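Local structure of NikO protein (4FQD) at residues D264-V269 against Q344-L349; T270-G275 against P299-L304; I360-A363 against H367-G370; A411-L416 against R439-D444. The protein transfers an enolpyruvyl group, probably from phosphoenolpyruvate, in a step essential to nikkomycin biosynthesis. The protein carries 4 engineered substitutions. All blocks are in the same frame, centred on the assembly; numbering follows the deposited sequence.

Contact 1: residues D264-V269 against Q344-L349; sequences DLIEVV and QPFLAL
Phe346 reaches from helix 344-351 to the opening turns of helix 265-278 and packs against Ile266 and Val269. Its CB lies 4.0 Å from Val269 CG1, and the same methyl is 4.1 Å from Phe346 CD2, so Val269 packs where the ring joins its stem. That methyl is carried to the phenylalanine because the CG1 branch of Val269 stands anti to the backbone N (chi1 174°). Farther out, Ile266 CG2 meets Phe346 CE2 at 3.9 Å, its side chain crossing the phenylalanine at about a right angle. Both methyls approach the ring obliquely. The Phe346 side chain also touches Thr270 and Cys273 of helix 265-278, and its ring end reaches Ala413 of helix 409-419.

The carboxylates of Asp264 and Glu267 take no part in the contact. Asp264 is the N-cap of helix 265-278: its OD1 accepts from Glu267 N at 3.0 Å through its anti lone pair, while OD2 accepts from Lys34 N. With no hydrogen bond between the segments, cohesion is by apolar contact alone, as suits the packing of buried helices inside the inverse beta/alpha barrel of this family.

Contact 2: residues T270-G275 against P299-L304; sequences TWICAG and PEFDLL
Ile272 meets Phe301 and Leu304 of helix 298-307 with two separate branches.

Ile272 CD1 approaches the far end of the Phe301 ring, 3.6 Å from CZ, obliquely and with the two side chains crossing at about a right angle. The extended CG1-CD1 arm (chi2 176°) carries that methyl to the ring, while the CG2 branch turns to Leu304 and rests 4.0 Å from its CD1. Within helix 298-307 the same Leu304 CD1 sits over the centre of the Phe301 ring, 4.3 Å above its plane, so leucine and phenylalanine present one combined surface to the isoleucine. Val311 of strand 311-313 packs on both Ile272 and Phe301, extending the cluster to the edge of an outer sheet.

Hydrogen bonding runs along each helix and not between them. Ala274 N donates to Thr270 O at 3.0 Å, and Leu304 N to Glu300 O at the same length. Polar side chains find partners elsewhere: Trp271 NE1 bonds to Glu267 OE2, and Glu300 OE2 meets both Phe340 N and Ser343 OG.

The nearest CA atoms, those of Ile272 and Leu304, are 9.6 Å apart. At that spacing the helices meet through the outer parts of branched and aromatic side chains, a join held by van der Waals packing and probably by the removal of apolar surface from water.

Contact 3: residues I360-A363 against H367-G370; sequences IREA and HRFG
Glu362 and Phe369 bury the most surface here, and they meet through the aliphatic stem of the acid: Glu362 CB lies 3.8 Å from Phe369 CZ. Phe369 CZ also lies 3.9 Å from Ile360 O, and both approaches are oblique. Ile360 adds a looser apolar contact, its CG2 4.3 Å from Phe369 CE1.

Beyond CB the glutamate bends (chi2 67°), which turns its carboxylate aside, next to Arg368. OE1 lies 3.7 Å from Arg368 CD and the same distance from CG, so it touches the methylenes of the arginine and not its charged end. The carboxylate and guanidinium planes are only 13° apart, yet Glu362 OE1 and Arg368 NE remain 4.7 Å from each other. The acid is held from elsewhere: OE1 probably bonds to Gln344 NE2 and is hydrogen-bonded to Ser341 OG, and OE2 accepts from Val364 N and Trp365 N, which ties the carboxylate to the backbone of the residues that follow.

Strand 356-362 belongs to one of the mixed four-stranded sheets of the inverse barrel, between strands 331-334 and 388-393, and the loop of residues 367-370 leads on to helix 372-378. Near Ala363 the second subunit comes close, with its Arg361 packing on that alanine.

Arg368 bends at chi3 (-64°) and directs its guanidinium to a salt bridge between NH2 and Asp342 OD1. A sulfate ion, probably from the crystallisation liquor, lies about 4 Å from the arginine side chain.

Contact 4: residues A411-L416 against R439-D444; sequences AAAVLL and RDLVED
One methyl group, Leu441 CD2, meets both Ala413 and Leu416, lying 3.9 Å from Ala413 CB and 4.3 Å from Leu416 CD2. The small alanine allows the leucine close to the helix backbone, with CD2 also 4.1 Å from Ala413 CA. Leu416 CD2 in turn touches Val442 CG2 at 4.1 Å, the two side chains crossing at about a right angle. Both leucines hold CG anti to the backbone N (chi1 -179° in Leu416, -177° in Leu441), which extends each toward the opposing helix. Ile452 of strand 451-456 packs on Leu416 and Val442, tying the helix pair to a surrounding sheet of the barrel.

Charges gather on another side of helix 441-447. Arg439 NH2 forms salt bridges with Asp444 OD1 (2.9 Å) and Glu443 OE2 (3.1 Å), the former lying in the guanidinium plane; Asp444 OD1 also makes a long, weak ion pair with Lys447 NZ. Asp440 CB covers part of one face of that guanidinium, and Asp440 OD1, at the N-cap, accepts a weak bond from Glu443 N. The pairing with helix 409-419 therefore rests on apolar packing, while the salt bridges and the N-cap probably steady the start of helix 441-447.

In the fold
Contacts 1 and 2 share helix 265-278 and have centres 6 Å apart; along the chain, contact 2 is nested inside the loop closed by contact 1. Contact 4, centred 12 Å from contact 1, joins the same interior, with Pro345 O 3.4 Å from Val414 CG2. It also reaches contact 2 where Trp271 CH2 packs 3.7 Å from Asp444 CB. Contact 3 has its centre 14 Å from that of contact 1 and 18 Å from that of contact 2; its nearest atoms to contact 4 are about 5 Å away. Gln344, at the start of the 344-349 segment, touches Phe369 and Arg368 of contact 3, the latter near the bound sulfate, and probably hydrogen-bonds to Glu362.

Contact 1: residues D264-V269 against Q344-L349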
loop_
_atom_site.group_PDB
_atom_site.type_symbol
_atom_site.label_atom_id
_atom_site.label_comp_id
_atom_site.label_asym_id
_atom_site.label_seq_id
_atom_site.Cartn_x
_atom_site.Cartn_y
_atom_site.Cartn_z
ATOM N N ASP A 264 4.579 -21.534 14.379
ATOM C CA ASP A 264 4.234 -20.134 14.606
ATOM C C ASP A 264 4.683 -19.261 13.440
ATOM O O ASP A 264 5.871 -19.186 13.129
ATOM C CB ASP A 264 4.846 -19.633 15.916
ATOM C CG ASP A 264 4.240 -18.322 16.380
ATOM O OD1 ASP A 264 4.634 -17.261 15.852
ATOM O OD2 ASP A 264 3.371 -18.353 17.277
ATOM N N LEU A 265 3.717 -18.611 12.799
ATOM C CA LEU A 265 3.962 -17.842 11.585
ATOM C C LEU A 265 4.929 -16.685 11.810
ATOM O O LEU A 265 5.852 -16.475 11.025
ATOM C CB LEU A 265 2.641 -17.315 11.017
ATOM C CG LEU A 265 1.545 -18.354 10.772
ATOM C CD1 LEU A 265 0.331 -17.718 10.117
ATOM C CD2 LEU A 265 2.071 -19.495 9.926
ATOM N N ILE A 266 4.716 -15.937 12.886
ATOM C CA ILE A 266 5.541 -14.769 13.169
ATOM C C ILE A 266 6.920 -15.172 13.690
ATOM O O ILE A 266 7.900 -14.454 13.493
ATOM C CB ILE A 266 4.851 -13.810 14.159
ATOM C CG1 ILE A 266 3.404 -13.564 13.730
ATOM C CG2 ILE A 266 5.603 -12.490 14.242
ATOM C CD1 ILE A 266 3.269 -13.008 12.325
ATOM N N GLU A 267 6.998 -16.327 14.345
ATOM C CA GLU A 267 8.285 -16.835 14.804
ATOM C C GLU A 267 9.164 -17.177 13.607
ATOM O O GLU A 267 10.372 -16.938 13.626
ATOM C CB GLU A 267 8.115 -18.061 15.701
ATOM C CG GLU A 267 9.430 -18.568 16.279
ATOM C CD GLU A 267 9.286 -19.866 17.049
ATOM O OE1 GLU A 267 8.148 -20.369 17.165
ATOM O OE2 GLU A 267 10.315 -20.384 17.535
ATOM N N VAL A 268 8.549 -17.734 12.567
ATOM C CA VAL A 268 9.262 -18.045 11.333
ATOM C C VAL A 268 9.815 -16.767 10.714
ATOM O O VAL A 268 10.983 -16.708 10.332
ATOM C CB VAL A 268 8.353 -18.759 10.312
ATOM C CG1 VAL A 268 9.065 -18.907 8.974
ATOM C CG2 VAL A 268 7.923 -20.117 10.842
ATOM N N VAL A 269 8.966 -15.746 10.627
ATOM C CA VAL A 269 9.373 -14.438 10.128
ATOM C C VAL A 269 10.530 -13.887 10.954
ATOM O O VAL A 269 11.509 -13.372 10.409
ATOM C CB VAL A 269 8.202 -13.432 10.173
ATOM C CG1 VAL A 269 8.676 -12.036 9.788
ATOM C CG2 VAL A 269 7.073 -13.888 9.264
ATOM N N GLN A 344 5.231 -6.885 9.973
ATOM C CA GLN A 344 5.702 -5.569 9.543
ATOM C C GLN A 344 6.943 -5.001 10.267
ATOM O O GLN A 344 7.819 -4.436 9.610
ATOM C CB GLN A 344 4.536 -4.568 9.539
ATOM C CG GLN A 344 4.833 -3.236 10.191
ATOM C CD GLN A 344 3.794 -2.865 11.227
ATOM O OE1 GLN A 344 4.128 -2.429 12.328
ATOM N NE2 GLN A 344 2.522 -3.032 10.879
ATOM N N PRO A 345 7.032 -5.141 11.605
ATOM C CA PRO A 345 8.228 -4.592 12.260
ATOM C C PRO A 345 9.533 -5.245 11.799
ATOM O O PRO A 345 10.558 -4.569 11.704
ATOM C CB PRO A 345 7.989 -4.899 13.742
ATOM C CG PRO A 345 6.516 -4.996 13.871
ATOM C CD PRO A 345 6.048 -5.621 12.594
ATOM N N PHE A 346 9.490 -6.542 11.515
ATOM C CA PHE A 346 10.680 -7.259 11.072
ATOM C C PHE A 346 11.036 -6.902 9.633
ATOM O O PHE A 346 12.205 -6.919 9.249
ATOM C CB PHE A 346 10.481 -8.766 11.223
ATOM C CG PHE A 346 10.089 -9.185 12.610
ATOM C CD1 PHE A 346 11.044 -9.309 13.605
ATOM C CD2 PHE A 346 8.765 -9.446 12.921
ATOM C CE1 PHE A 346 10.687 -9.689 14.883
ATOM C CE2 PHE A 346 8.401 -9.828 14.197
ATOM C CZ PHE A 346 9.363 -9.949 15.180
ATOM N N LEU A 347 10.021 -6.574 8.842
ATOM C CA LEU A 347 10.234 -6.141 7.469
ATOM C C LEU A 347 10.794 -4.724 7.444
ATOM O O LEU A 347 11.514 -4.343 6.520
ATOM C CB LEU A 347 8.927 -6.216 6.679
ATOM C CG LEU A 347 8.321 -7.618 6.577
ATOM C CD1 LEU A 347 6.962 -7.576 5.902
ATOM C CD2 LEU A 347 9.264 -8.548 5.832
ATOM N N ALA A 348 10.459 -3.948 8.470
ATOM C CA ALA A 348 10.978 -2.594 8.612
ATOM C C ALA A 348 12.473 -2.631 8.896
ATOM O O ALA A 348 13.234 -1.816 8.377
ATOM C CB ALA A 348 10.244 -1.858 9.721
ATOM N N LEU A 349 12.887 -3.584 9.726
ATOM C CA LEU A 349 14.297 -3.749 10.057
ATOM C C LEU A 349 15.089 -4.192 8.832
ATOM O O LEU A 349 16.213 -3.740 8.611
ATOM C CB LEU A 349 14.468 -4.760 11.193
ATOM C CG LEU A 349 15.901 -5.044 11.646
ATOM C CD1 LEU A 349 16.615 -3.753 12.016
ATOM C CD2 LEU A 349 15.907 -6.018 12.813
#

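Contact 2: residues T270-G275 against P299-L304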
loop_
_atom_site.group_PDB
_atom_site.type_symbol
_atom_site.label_atom_id
_atom_site.label_comp_id
_atom_site.label_asym_id
_atom_site.label_seq_id
_atom_site.Cartn_x
_atom_site.Cartn_y
_atom_site.Cartn_z
ATOM N N THR A 270 10.414 -14.018 12.272
ATOM C CA THR A 270 11.422 -13.518 13.200
ATOM C C THR A 270 12.787 -14.160 12.965
ATOM O O THR A 270 13.810 -13.477 12.969
ATOM C CB THR A 270 10.999 -13.751 14.665
ATOM O OG1 THR A 270 9.720 -13.148 14.896
ATOM C CG2 THR A 270 12.018 -13.151 15.620
ATOM N N TRP A 271 12.796 -15.471 12.754
ATOM C CA TRP A 271 14.047 -16.194 12.551
ATOM C C TRP A 271 14.654 -15.945 11.174
ATOM O O TRP A 271 15.876 -15.929 11.022
ATOM C CB TRP A 271 13.857 -17.694 12.793
ATOM C CG TRP A 271 13.679 -18.043 14.236
ATOM C CD1 TRP A 271 12.594 -18.639 14.809
ATOM C CD2 TRP A 271 14.613 -17.808 15.296
ATOM N NE1 TRP A 271 12.797 -18.794 16.159
ATOM C CE2 TRP A 271 14.030 -18.291 16.483
ATOM C CE3 TRP A 271 15.890 -17.237 15.357
ATOM C CZ2 TRP A 271 14.675 -18.223 17.714
ATOM C CZ3 TRP A 271 16.529 -17.171 16.579
ATOM C CH2 TRP A 271 15.921 -17.661 17.742
ATOM N N ILE A 272 13.799 -15.757 10.174
ATOM C CA ILE A 272 14.263 -15.414 8.835
ATOM C C ILE A 272 14.945 -14.049 8.870
ATOM O O ILE A 272 16.006 -13.857 8.273
ATOM C CB ILE A 272 13.106 -15.398 7.819
ATOM C CG1 ILE A 272 12.568 -16.816 7.606
ATOM C CG2 ILE A 272 13.561 -14.810 6.493
ATOM C CD1 ILE A 272 11.364 -16.883 6.690
ATOM N N CYS A 273 14.334 -13.111 9.587
ATOM C CA CYS A 273 14.907 -11.783 9.768
ATOM C C CYS A 273 16.247 -11.867 10.490
ATOM O O CYS A 273 17.196 -11.164 10.143
ATOM C CB CYS A 273 13.944 -10.890 10.553
ATOM S SG CYS A 273 14.591 -9.246 10.939
ATOM N N ALA A 274 16.318 -12.738 11.490
ATOM C CA ALA A 274 17.536 -12.921 12.270
ATOM C C ALA A 274 18.638 -13.582 11.447
ATOM O O ALA A 274 19.797 -13.172 11.507
ATOM C CB ALA A 274 17.246 -13.735 13.523
ATOM N N GLY A 275 18.270 -14.607 10.683
ATOM C CA GLY A 275 19.226 -15.330 9.863
ATOM C C GLY A 275 19.848 -14.476 8.774
ATOM O O GLY A 275 21.036 -14.600 8.477
ATOM N N PRO A 299 2.128 -13.695 1.382
ATOM C CA PRO A 299 2.342 -12.255 1.186
ATOM C C PRO A 299 3.706 -11.803 1.702
ATOM O O PRO A 299 4.366 -10.988 1.056
ATOM C CB PRO A 299 1.230 -11.621 2.027
ATOM C CG PRO A 299 0.166 -12.651 2.076
ATOM C CD PRO A 299 0.890 -13.959 2.139
ATOM N N GLU A 300 4.115 -12.331 2.852
ATOM C CA GLU A 300 5.420 -12.013 3.421
ATOM C C GLU A 300 6.560 -12.490 2.526
ATOM O O GLU A 300 7.546 -11.779 2.333
ATOM C CB GLU A 300 5.568 -12.624 4.818
ATOM C CG GLU A 300 4.906 -11.831 5.934
ATOM C CD GLU A 300 3.412 -12.074 6.032
ATOM O OE1 GLU A 300 2.873 -12.846 5.211
ATOM O OE2 GLU A 300 2.776 -11.492 6.937
ATOM N N PHE A 301 6.419 -13.695 1.981
ATOM C CA PHE A 301 7.462 -14.279 1.142
ATOM C C PHE A 301 7.569 -13.607 -0.222
ATOM O O PHE A 301 8.636 -13.604 -0.838
ATOM C CB PHE A 301 7.256 -15.789 0.991
ATOM C CG PHE A 301 7.937 -16.598 2.055
ATOM C CD1 PHE A 301 7.398 -16.687 3.328
ATOM C CD2 PHE A 301 9.123 -17.262 1.786
ATOM C CE1 PHE A 301 8.026 -17.427 4.311
ATOM C CE2 PHE A 301 9.755 -18.004 2.765
ATOM C CZ PHE A 301 9.206 -18.087 4.029
ATOM N N ASP A 302 6.466 -13.038 -0.694
ATOM C CA ASP A 302 6.489 -12.277 -1.935
ATOM C C ASP A 302 7.311 -11.009 -1.736
ATOM O O ASP A 302 8.017 -10.565 -2.640
ATOM C CB ASP A 302 5.072 -11.928 -2.389
ATOM C CG ASP A 302 5.057 -11.039 -3.616
ATOM O OD1 ASP A 302 5.460 -11.512 -4.700
ATOM O OD2 ASP A 302 4.641 -9.867 -3.500
ATOM N N LEU A 303 7.217 -10.437 -0.540
ATOM C CA LEU A 303 8.014 -9.271 -0.183
ATOM C C LEU A 303 9.488 -9.633 -0.062
ATOM O O LEU A 303 10.352 -8.914 -0.560
ATOM C CB LEU A 303 7.518 -8.659 1.125
ATOM C CG LEU A 303 6.206 -7.879 1.052
ATOM C CD1 LEU A 303 5.814 -7.389 2.432
ATOM C CD2 LEU A 303 6.334 -6.716 0.083
ATOM N N LEU A 304 9.764 -10.753 0.601
ATOM C CA LEU A 304 11.132 -11.231 0.781
ATOM C C LEU A 304 11.820 -11.459 -0.560
ATOM O O LEU A 304 12.999 -11.140 -0.724
ATOM C CB LEU A 304 11.149 -12.522 1.601
ATOM C CG LEU A 304 10.724 -12.413 3.068
ATOM C CD1 LEU A 304 10.817 -13.769 3.751
ATOM C CD2 LEU A 304 11.564 -11.376 3.803
#

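Contact 3: residues I360-A363 against H367-G370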
loop_
_atom_site.group_PDB
_atom_site.type_symbol
_atom_site.label_atom_id
_atom_site.label_comp_id
_atom_site.label_asym_id
_atom_site.label_seq_id
_atom_site.Cartn_x
_atom_site.Cartn_y
_atom_site.Cartn_z
ATOM N N ILE A 360 5.719 1.381 4.517
ATOM C CA ILE A 360 4.883 0.405 5.204
ATOM C C ILE A 360 3.577 1.031 5.677
ATOM O O ILE A 360 3.582 1.993 6.446
ATOM C CB ILE A 360 5.615 -0.209 6.411
ATOM C CG1 ILE A 360 6.906 -0.895 5.957
ATOM C CG2 ILE A 360 4.707 -1.184 7.144
ATOM C CD1 ILE A 360 7.714 -1.495 7.086
ATOM N N ARG A 361 2.459 0.485 5.211
ATOM C CA ARG A 361 1.150 0.983 5.612
ATOM C C ARG A 361 0.404 -0.032 6.468
ATOM O O ARG A 361 0.280 -1.200 6.101
ATOM C CB ARG A 361 0.309 1.345 4.388
ATOM C CG ARG A 361 -0.931 2.153 4.722
ATOM C CD ARG A 361 -1.749 2.438 3.480
ATOM N NE ARG A 361 -2.470 3.701 3.584
ATOM C CZ ARG A 361 -2.030 4.853 3.089
ATOM N NH1 ARG A 361 -0.873 4.900 2.448
ATOM N NH2 ARG A 361 -2.750 5.957 3.231
ATOM N N GLU A 362 -0.094 0.429 7.610
ATOM C CA GLU A 362 -0.844 -0.419 8.525
ATOM C C GLU A 362 -2.343 -0.301 8.270
ATOM O O GLU A 362 -2.910 0.788 8.357
ATOM C CB GLU A 362 -0.529 -0.035 9.971
ATOM C CG GLU A 362 -1.386 -0.743 10.996
ATOM C CD GLU A 362 -1.117 -2.231 11.053
ATOM O OE1 GLU A 362 0.050 -2.617 11.271
ATOM O OE2 GLU A 362 -2.073 -3.014 10.874
ATOM N N ALA A 363 -2.984 -1.424 7.960
ATOM C CA ALA A 363 -4.412 -1.424 7.661
ATOM C C ALA A 363 -5.196 -2.385 8.550
ATOM O O ALA A 363 -6.301 -2.801 8.203
ATOM C CB ALA A 363 -4.649 -1.744 6.194
ATOM N N HIS A 367 -1.805 2.513 14.975
ATOM C CA HIS A 367 -0.877 2.925 16.026
ATOM C C HIS A 367 -0.080 1.774 16.637
ATOM O O HIS A 367 -0.168 1.524 17.840
ATOM C CB HIS A 367 -1.612 3.679 17.142
ATOM C CG HIS A 367 -1.988 5.079 16.781
ATOM N ND1 HIS A 367 -3.293 5.466 16.555
ATOM C CD2 HIS A 367 -1.231 6.185 16.596
ATOM C CE1 HIS A 367 -3.321 6.751 16.254
ATOM N NE2 HIS A 367 -2.084 7.212 16.271
ATOM N N ARG A 368 0.688 1.069 15.813
ATOM C CA ARG A 368 1.633 0.086 16.339
ATOM C C ARG A 368 3.011 0.223 15.690
ATOM O O ARG A 368 3.678 -0.765 15.379
ATOM C CB ARG A 368 1.093 -1.347 16.238
ATOM C CG ARG A 368 0.880 -1.869 14.833
ATOM C CD ARG A 368 0.510 -3.342 14.864
ATOM N NE ARG A 368 1.582 -4.178 15.398
ATOM C CZ ARG A 368 1.496 -5.496 15.548
ATOM N NH1 ARG A 368 0.384 -6.134 15.206
ATOM N NH2 ARG A 368 2.521 -6.179 16.042
ATOM N N PHE A 369 3.425 1.469 15.496
ATOM C CA PHE A 369 4.774 1.772 15.048
ATOM C C PHE A 369 5.572 2.298 16.231
ATOM O O PHE A 369 6.438 3.158 16.079
ATOM C CB PHE A 369 4.744 2.809 13.926
ATOM C CG PHE A 369 4.140 2.303 12.648
ATOM C CD1 PHE A 369 4.412 1.021 12.198
ATOM C CD2 PHE A 369 3.295 3.106 11.898
ATOM C CE1 PHE A 369 3.857 0.552 11.022
ATOM C CE2 PHE A 369 2.737 2.641 10.721
ATOM C CZ PHE A 369 3.018 1.362 10.283
ATOM N N GLY A 370 5.270 1.775 17.417
ATOM C CA GLY A 370 5.924 2.206 18.639
ATOM C C GLY A 370 7.373 1.766 18.737
ATOM O O GLY A 370 8.113 2.229 19.605
#

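Contact 4: residues A411-L416 against R439-D444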
loop_
_atom_site.group_PDB
_atom_site.type_symbol
_atom_site.label_atom_id
_atom_site.label_comp_id
_atom_site.label_asym_id
_atom_site.label_seq_id
_atom_site.Cartn_x
_atom_site.Cartn_y
_atom_site.Cartn_z
ATOM N N ALA A 411 7.635 -5.511 19.130
ATOM C CA ALA A 411 8.571 -4.410 19.310
ATOM C C ALA A 411 9.799 -4.876 20.082
ATOM O O ALA A 411 10.927 -4.523 19.744
ATOM C CB ALA A 411 7.900 -3.250 20.028
ATOM N N ALA A 412 9.573 -5.677 21.117
ATOM C CA ALA A 412 10.661 -6.206 21.930
ATOM C C ALA A 412 11.568 -7.118 21.111
ATOM O O ALA A 412 12.789 -7.106 21.271
ATOM C CB ALA A 412 10.108 -6.951 23.133
ATOM N N ALA A 413 10.961 -7.906 20.229
ATOM C CA ALA A 413 11.705 -8.849 19.407
ATOM C C ALA A 413 12.579 -8.142 18.375
ATOM O O ALA A 413 13.757 -8.464 18.227
ATOM C CB ALA A 413 10.753 -9.821 18.722
ATOM N N VAL A 414 12.000 -7.177 17.667
ATOM C CA VAL A 414 12.717 -6.487 16.598
ATOM C C VAL A 414 13.826 -5.577 17.137
ATOM O O VAL A 414 14.844 -5.372 16.475
ATOM C CB VAL A 414 11.754 -5.696 15.674
ATOM C CG1 VAL A 414 11.188 -4.476 16.390
ATOM C CG2 VAL A 414 12.460 -5.289 14.386
ATOM N N LEU A 415 13.634 -5.046 18.341
ATOM C CA LEU A 415 14.657 -4.223 18.975
ATOM C C LEU A 415 15.833 -5.087 19.408
ATOM O O LEU A 415 16.991 -4.679 19.308
ATOM C CB LEU A 415 14.087 -3.470 20.177
ATOM C CG LEU A 415 13.141 -2.310 19.861
ATOM C CD1 LEU A 415 12.673 -1.636 21.141
ATOM C CD2 LEU A 415 13.815 -1.314 18.935
ATOM N N LEU A 416 15.523 -6.286 19.889
ATOM C CA LEU A 416 16.543 -7.225 20.332
ATOM C C LEU A 416 17.403 -7.687 19.160
ATOM O O LEU A 416 18.616 -7.840 19.295
ATOM C CB LEU A 416 15.893 -8.426 21.022
ATOM C CG LEU A 416 16.827 -9.501 21.577
ATOM C CD1 LEU A 416 17.872 -8.883 22.491
ATOM C CD2 LEU A 416 16.026 -10.560 22.318
ATOM N N ARG A 439 8.702 -18.767 23.402
ATOM C CA ARG A 439 8.984 -19.606 24.560
ATOM C C ARG A 439 10.059 -18.952 25.417
ATOM O O ARG A 439 9.861 -18.709 26.608
ATOM C CB ARG A 439 9.455 -20.990 24.111
ATOM C CG ARG A 439 9.723 -21.952 25.255
ATOM C CD ARG A 439 10.592 -23.115 24.807
ATOM N NE ARG A 439 11.904 -22.662 24.352
ATOM C CZ ARG A 439 12.939 -22.443 25.157
ATOM N NH1 ARG A 439 12.820 -22.633 26.464
ATOM N NH2 ARG A 439 14.096 -22.030 24.656
ATOM N N ASP A 440 11.195 -18.669 24.791
ATOM C CA ASP A 440 12.308 -17.997 25.444
ATOM C C ASP A 440 13.251 -17.486 24.362
ATOM O O ASP A 440 14.279 -18.103 24.081
ATOM C CB ASP A 440 13.043 -18.958 26.379
ATOM C CG ASP A 440 13.860 -18.238 27.434
ATOM O OD1 ASP A 440 14.263 -17.080 27.195
ATOM O OD2 ASP A 440 14.102 -18.834 28.506
ATOM N N LEU A 441 12.882 -16.363 23.751
ATOM C CA LEU A 441 13.614 -15.815 22.614
ATOM C C LEU A 441 15.067 -15.492 22.952
ATOM O O LEU A 441 15.962 -15.694 22.132
ATOM C CB LEU A 441 12.909 -14.567 22.076
ATOM C CG LEU A 441 13.524 -13.921 20.831
ATOM C CD1 LEU A 441 13.591 -14.917 19.684
ATOM C CD2 LEU A 441 12.742 -12.682 20.426
ATOM N N VAL A 442 15.295 -14.993 24.163
ATOM C CA VAL A 442 16.644 -14.668 24.610
ATOM C C VAL A 442 17.520 -15.918 24.673
ATOM O O VAL A 442 18.636 -15.929 24.154
ATOM C CB VAL A 442 16.633 -13.971 25.986
ATOM C CG1 VAL A 442 18.044 -13.864 26.543
ATOM C CG2 VAL A 442 15.993 -12.596 25.875
ATOM N N GLU A 443 17.002 -16.970 25.298
ATOM C CA GLU A 443 17.735 -18.226 25.429
ATOM C C GLU A 443 18.059 -18.839 24.070
ATOM O O GLU A 443 19.161 -19.346 23.857
ATOM C CB GLU A 443 16.945 -19.224 26.276
ATOM C CG GLU A 443 17.604 -20.587 26.397
ATOM C CD GLU A 443 16.722 -21.602 27.097
ATOM O OE1 GLU A 443 16.288 -21.331 28.237
ATOM O OE2 GLU A 443 16.454 -22.668 26.503
ATOM N N ASP A 444 17.097 -18.790 23.154
ATOM C CA ASP A 444 17.286 -19.337 21.814
ATOM C C ASP A 444 18.352 -18.571 21.036
ATOM O O ASP A 444 19.136 -19.164 20.296
ATOM C CB ASP A 444 15.967 -19.346 21.039
ATOM C CG ASP A 444 15.007 -20.407 21.537
ATOM O OD1 ASP A 444 15.476 -21.401 22.129
ATOM O OD2 ASP A 444 13.784 -20.251 21.333
#